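PDB 2V0X: lamina-associated polypeptide 2 isoforms alpha/zeta from Mus musculus, which forms a dimer through its alpha-specific, largely helical domain and, as a component of the nuclear lamina, probably links lamin A to chromatin. Local coordinates for residues Ile50-Leu54 with Arg112-Ala116; Arg192-Leu196 with Leu209-Phe214. The protein carries 2 engineered substitutions. All blocks are in the same frame, centred on the assembly; numbering follows the deposited sequence.

Contact 1 (Ile50-Leu54 with Arg112-Ala116)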
loop_
_atom_site.group_PDB
_atom_site.type_symbol
_atom_site.label_atom_id
_atom_site.label_comp_id
_atom_site.label_asym_id
_atom_site.label_seq_id
_atom_site.Cartn_x
_atom_site.Cartn_y
_atom_site.Cartn_z
ATOM N N ILE B 50 8.465 6.470 13.021
ATOM C CA ILE B 50 7.133 6.142 12.501
ATOM C C ILE B 50 6.132 7.289 12.532
ATOM O O ILE B 50 5.149 7.265 11.796
ATOM C CB ILE B 50 6.506 4.890 13.174
ATOM C CG1 ILE B 50 6.270 5.126 14.672
ATOM C CG2 ILE B 50 7.383 3.673 12.932
ATOM C CD1 ILE B 50 5.593 3.947 15.374
ATOM N N ASP B 51 6.383 8.279 13.389
ATOM C CA ASP B 51 5.511 9.448 13.513
ATOM C C ASP B 51 6.124 10.538 12.634
ATOM O O ASP B 51 6.914 11.361 13.112
ATOM C CB ASP B 51 5.455 9.915 14.980
ATOM C CG ASP B 51 4.399 10.991 15.230
ATOM O OD1 ASP B 51 4.297 11.452 16.387
ATOM O OD2 ASP B 51 3.661 11.372 14.302
ATOM N N ARG B 52 5.772 10.523 11.354
ATOM C CA ARG B 52 6.302 11.493 10.399
ATOM C C ARG B 52 5.385 11.661 9.187
ATOM O O ARG B 52 4.636 10.757 8.819
ATOM C CB ARG B 52 7.720 11.082 9.958
ATOM C CG ARG B 52 8.174 11.622 8.597
ATOM C CD ARG B 52 9.695 11.582 8.414
ATOM N NE ARG B 52 10.323 10.380 8.968
ATOM C CZ ARG B 52 10.202 9.152 8.469
ATOM N NH1 ARG B 52 9.466 8.928 7.383
ATOM N NH2 ARG B 52 10.835 8.141 9.057
ATOM N N GLN B 53 5.424 12.852 8.611
ATOM C CA GLN B 53 4.620 13.197 7.448
ATOM C C GLN B 53 5.033 12.343 6.252
ATOM O O GLN B 53 6.211 12.042 6.071
ATOM C CB GLN B 53 4.818 14.679 7.134
ATOM C CG GLN B 53 3.830 15.270 6.171
ATOM C CD GLN B 53 3.819 16.779 6.244
ATOM O OE1 GLN B 53 2.804 17.389 6.593
ATOM N NE2 GLN B 53 4.961 17.390 5.965
ATOM N N LEU B 54 4.061 11.986 5.426
ATOM C CA LEU B 54 4.307 11.162 4.251
ATOM C C LEU B 54 4.868 11.907 3.042
ATOM O O LEU B 54 4.446 13.021 2.749
ATOM C CB LEU B 54 3.002 10.485 3.839
ATOM C CG LEU B 54 2.405 9.553 4.898
ATOM C CD1 LEU B 54 1.037 9.081 4.472
ATOM C CD2 LEU B 54 3.335 8.395 5.120
ATOM N N ARG B 112 -3.136 8.771 7.991
ATOM C CA ARG B 112 -1.848 8.546 7.369
ATOM C C ARG B 112 -1.851 7.184 6.696
ATOM O O ARG B 112 -1.332 7.063 5.604
ATOM C CB ARG B 112 -0.725 8.684 8.397
ATOM C CG ARG B 112 -0.723 10.089 8.975
ATOM C CD ARG B 112 0.619 10.735 8.944
ATOM N NE ARG B 112 1.396 10.396 10.113
ATOM C CZ ARG B 112 1.902 11.284 10.965
ATOM N NH1 ARG B 112 1.713 12.586 10.789
ATOM N NH2 ARG B 112 2.608 10.861 11.998
ATOM N N SER B 113 -2.506 6.192 7.305
ATOM C CA SER B 113 -2.591 4.872 6.686
ATOM C C SER B 113 -3.311 5.010 5.339
ATOM O O SER B 113 -2.880 4.462 4.331
ATOM C CB SER B 113 -3.367 3.896 7.572
ATOM O OG SER B 113 -2.636 3.586 8.754
ATOM N N TYR B 114 -4.400 5.765 5.333
ATOM C CA TYR B 114 -5.177 5.950 4.120
ATOM C C TYR B 114 -4.342 6.643 3.054
ATOM O O TYR B 114 -4.298 6.210 1.897
ATOM C CB TYR B 114 -6.439 6.773 4.402
ATOM C CG TYR B 114 -7.402 6.868 3.235
ATOM C CD1 TYR B 114 -8.582 6.138 3.232
ATOM C CD2 TYR B 114 -7.137 7.696 2.139
ATOM C CE1 TYR B 114 -9.480 6.220 2.177
ATOM C CE2 TYR B 114 -8.037 7.782 1.054
ATOM C CZ TYR B 114 -9.208 7.040 1.089
ATOM O OH TYR B 114 -10.121 7.098 0.065
ATOM N N GLU B 115 -3.671 7.709 3.469
ATOM C CA GLU B 115 -2.872 8.508 2.558
ATOM C C GLU B 115 -1.702 7.721 1.967
ATOM O O GLU B 115 -1.433 7.828 0.787
ATOM C CB GLU B 115 -2.373 9.779 3.259
ATOM C CG GLU B 115 -1.770 10.768 2.286
ATOM C CD GLU B 115 -1.059 11.924 2.947
ATOM O OE1 GLU B 115 -1.408 12.256 4.099
ATOM O OE2 GLU B 115 -0.146 12.498 2.310
ATOM N N ALA B 116 -1.002 6.951 2.798
ATOM C CA ALA B 116 0.117 6.139 2.323
ATOM C C ALA B 116 -0.379 5.130 1.280
ATOM O O ALA B 116 0.257 4.942 0.236
ATOM C CB ALA B 116 0.800 5.410 3.501
HETATM O O HOH W 1 2.611 8.044 11.425
HETATM O O HOH W 2 0.905 12.859 5.581
#

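Contact 2 (Arg192-Leu196 with Leu209-Phe214)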
loop_
_atom_site.group_PDB
_atom_site.type_symbol
_atom_site.label_atom_id
_atom_site.label_comp_id
_atom_site.label_asym_id
_atom_site.label_seq_id
_atom_site.Cartn_x
_atom_site.Cartn_y
_atom_site.Cartn_z
ATOM N N ARG B 192 0.191 1.507 19.148
ATOM C CA ARG B 192 0.974 1.761 20.358
ATOM C C ARG B 192 0.130 2.640 21.305
ATOM O O ARG B 192 -0.028 2.318 22.481
ATOM C CB ARG B 192 2.293 2.445 20.024
ATOM C CG ARG B 192 3.345 1.492 19.495
ATOM C CD ARG B 192 4.608 2.246 19.210
ATOM N NE ARG B 192 5.686 1.337 18.839
ATOM C CZ ARG B 192 6.922 1.735 18.571
ATOM N NH1 ARG B 192 7.219 3.018 18.642
ATOM N NH2 ARG B 192 7.852 0.859 18.211
ATOM N N TYR B 193 -0.481 3.696 20.771
ATOM C CA TYR B 193 -1.328 4.577 21.585
ATOM C C TYR B 193 -2.525 3.812 22.123
ATOM O O TYR B 193 -2.902 3.950 23.289
ATOM C CB TYR B 193 -1.825 5.774 20.770
ATOM C CG TYR B 193 -0.794 6.866 20.616
ATOM C CD1 TYR B 193 -0.054 6.998 19.441
ATOM C CD2 TYR B 193 -0.575 7.786 21.643
ATOM C CE1 TYR B 193 0.881 8.026 19.289
ATOM C CE2 TYR B 193 0.352 8.813 21.506
ATOM C CZ TYR B 193 1.076 8.928 20.326
ATOM O OH TYR B 193 1.989 9.951 20.186
ATOM N N LEU B 194 -3.099 2.966 21.279
ATOM C CA LEU B 194 -4.252 2.192 21.681
ATOM C C LEU B 194 -3.987 1.209 22.814
ATOM O O LEU B 194 -4.803 1.093 23.723
ATOM C CB LEU B 194 -4.836 1.449 20.495
ATOM C CG LEU B 194 -6.092 0.638 20.798
ATOM C CD1 LEU B 194 -7.265 1.583 21.160
ATOM C CD2 LEU B 194 -6.433 -0.198 19.573
ATOM N N TRP B 195 -2.870 0.484 22.736
ATOM C CA TRP B 195 -2.515 -0.505 23.746
ATOM C C TRP B 195 -1.896 0.045 25.030
ATOM O O TRP B 195 -1.969 -0.607 26.069
ATOM C CB TRP B 195 -1.645 -1.619 23.147
ATOM C CG TRP B 195 -2.457 -2.543 22.325
ATOM C CD1 TRP B 195 -2.673 -2.465 20.970
ATOM C CD2 TRP B 195 -3.275 -3.626 22.799
ATOM N NE1 TRP B 195 -3.581 -3.417 20.584
ATOM C CE2 TRP B 195 -3.966 -4.144 21.680
ATOM C CE3 TRP B 195 -3.492 -4.201 24.056
ATOM C CZ2 TRP B 195 -4.867 -5.211 21.779
ATOM C CZ3 TRP B 195 -4.386 -5.264 24.161
ATOM C CH2 TRP B 195 -5.066 -5.762 23.028
ATOM N N LEU B 196 -1.293 1.227 24.968
ATOM C CA LEU B 196 -0.715 1.835 26.161
ATOM C C LEU B 196 -1.762 2.581 27.003
ATOM O O LEU B 196 -1.562 2.797 28.194
ATOM C CB LEU B 196 0.413 2.799 25.792
ATOM C CG LEU B 196 1.748 2.191 25.369
ATOM C CD1 LEU B 196 2.725 3.305 25.096
ATOM C CD2 LEU B 196 2.291 1.265 26.451
ATOM N N LEU B 209 8.200 4.310 24.957
ATOM C CA LEU B 209 7.778 3.179 24.138
ATOM C C LEU B 209 7.095 3.613 22.839
ATOM O O LEU B 209 7.292 3.012 21.782
ATOM C CB LEU B 209 6.843 2.267 24.937
ATOM C CG LEU B 209 7.467 1.484 26.094
ATOM C CD1 LEU B 209 6.365 0.803 26.822
ATOM C CD2 LEU B 209 8.484 0.452 25.608
ATOM N N THR B 210 6.294 4.664 22.928
ATOM C CA THR B 210 5.578 5.193 21.782
ATOM C C THR B 210 6.465 5.798 20.677
ATOM O O THR B 210 6.147 5.659 19.505
ATOM C CB THR B 210 4.546 6.252 22.245
ATOM O OG1 THR B 210 3.563 5.616 23.070
ATOM C CG2 THR B 210 3.856 6.901 21.049
ATOM N N VAL B 211 7.554 6.477 21.048
ATOM C CA VAL B 211 8.432 7.120 20.055
ATOM C C VAL B 211 9.654 6.287 19.645
ATOM O O VAL B 211 10.479 6.723 18.834
ATOM C CB VAL B 211 8.910 8.518 20.529
ATOM C CG1 VAL B 211 7.711 9.397 20.876
ATOM C CG2 VAL B 211 9.851 8.389 21.723
ATOM N N ALA B 212 9.775 5.102 20.222
ATOM C CA ALA B 212 10.880 4.213 19.912
ATOM C C ALA B 212 10.820 3.809 18.437
ATOM O O ALA B 212 9.793 3.975 17.767
ATOM C CB ALA B 212 10.790 2.957 20.784
ATOM N N PRO B 213 11.958 3.369 17.887
ATOM C CA PRO B 213 11.993 2.938 16.484
ATOM C C PRO B 213 11.158 1.666 16.400
ATOM O O PRO B 213 11.047 0.942 17.380
ATOM C CB PRO B 213 13.469 2.611 16.278
ATOM C CG PRO B 213 14.154 3.606 17.194
ATOM C CD PRO B 213 13.320 3.493 18.438
ATOM N N PHE B 214 10.520 1.420 15.266
ATOM C CA PHE B 214 9.755 0.191 15.125
ATOM C C PHE B 214 10.675 -0.804 14.440
ATOM O O PHE B 214 11.311 -0.478 13.438
ATOM C CB PHE B 214 8.521 0.407 14.266
ATOM C CG PHE B 214 7.761 -0.859 13.984
ATOM C CD1 PHE B 214 7.417 -1.722 15.015
ATOM C CD2 PHE B 214 7.348 -1.161 12.693
ATOM C CE1 PHE B 214 6.671 -2.862 14.772
ATOM C CE2 PHE B 214 6.600 -2.301 12.432
ATOM C CZ PHE B 214 6.258 -3.153 13.466
#

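Contact 1 (Ile50-Leu54 with Arg112-Ala116)
The guanidinium of R112 has one face toward R52 and its edge toward D51. Over that face sits the backbone carbonyl of R52, with R52 O 3.4 Å above the plane and over its centre. At the edge are the carboxylate of D51 and a water. The NH2 of R112 makes a salt bridge with D51, and the bond from R112 NH2 to D51 OD2 is 2.6 Å long. It is short but bent, with an N-H...O angle of 133°. D51 OD2 stays near the guanidinium plane and offers its anti lone pair, the one turned away from OD1. The two flat groups are not coplanar; their planes are 44° apart. The D51 backbone directs its CB away from the helix, but CG stands anti to the backbone N (chi1 -171°), and this brings the carboxylate back to R112. The same R112 NH2 donates to the water, 2.9 Å from NH2 to the water oxygen, and that water donates to I50 O. One nitrogen thus ties both a side chain and a backbone carbonyl of the loop.

L54 supplies the apolar part. Its CD1 lies 3.8 Å from A116 CB and packs along the aliphatic part of E115, 3.7 Å from E115 CB. L54 CD1 also rests against R112 O, at 3.3 Å; that oxygen takes the helix bond from A116 N. A second water bridges L54 N and E115 OE1 beside this packing.

R52 turns its side chain away, to a salt bridge with E46. Helix 152-196 borders the contact, with M189 against D51 and C182 against L54. This is an irregular segment laid over one turn of a long helix, held by an arginine-aspartate salt bridge and a leucine, on the antiparallel helical pair of the LAP2alpha dimerization domain.

Contact 2 (Arg192-Leu196 with Leu209-Phe214)
Hydrogen bonds from R192 to backbone carbonyls dominate. Its NH1 donates twice: to T210 O at 3.0 Å and to A212 O at 2.9 Å. The second bond is nearly straight (170°), while the first is more bent. Both acceptors lie close to the guanidinium plane, but NH1 stands above each carbonyl plane. NH2 adds a weak bond to P213 O, 3.3 Å from R192 NH2. L209 O sits over one face of the guanidinium, offset toward its rim, and is not hydrogen-bonded to it. The R192 chain is extended from CG to NE (chi2 -179°), which carries its head across to the turn that follows helix 203-211. R192 NE donates to L219 O, so backbone carbonyls from two parts of the C-terminal region hold this buried group. With an alanine here, the carbonyls of T210 and A212 would probably lose their shared donor, and a gap would be likely where the long side chain reached the turn.

The aromatic contact is a CH-pi interaction. T210 CG2 lies over one face of the Y193 ring, 3.9 Å from its centroid and offset toward the rim on the CZ side. H105 stacks on the Y193 ring as well.

The apolar contact is L196 CD2 on L209 CD1 at 4.1 Å, the two side chains crossing at about a right angle. By contrast, L196 CD1 lies against a polar atom, T210 OG1, at 3.2 Å; that hydroxyl is hydrogen-bonded to K206 O.

F220 covers R192, L196 and L209. In the second subunit, I81 packs on L209 and Y114 on F214. In this part of the LAP2alpha dimerization domain a short helix folds back on the end of a long one, with an arginine hydrogen-bonded to carbonyls where helix 203-211 gives way to a turn.

In the fold
Both segments of contact 1 come earlier in the chain than those of contact 2, and their centres are about 15 Å apart. Contact 1 sets the loop between helices 35-46 and 66-72 on helix 100-146; contact 2 uses the end of helix 152-196 and helix 203-211. The two touch: I50 CG2 is 3.7 Å from F214 CB, and I50 CD1 3.8 Å from R192 NH1. W47 and F214 add backbone hydrogen bonds. The loop after helix 35-46 and the turn after helix 203-211 therefore pack together. The second subunit meets S113 and Y114 in contact 1, which do not touch the loop, and L209 and F214 in contact 2, so both lie beside the dimer interface.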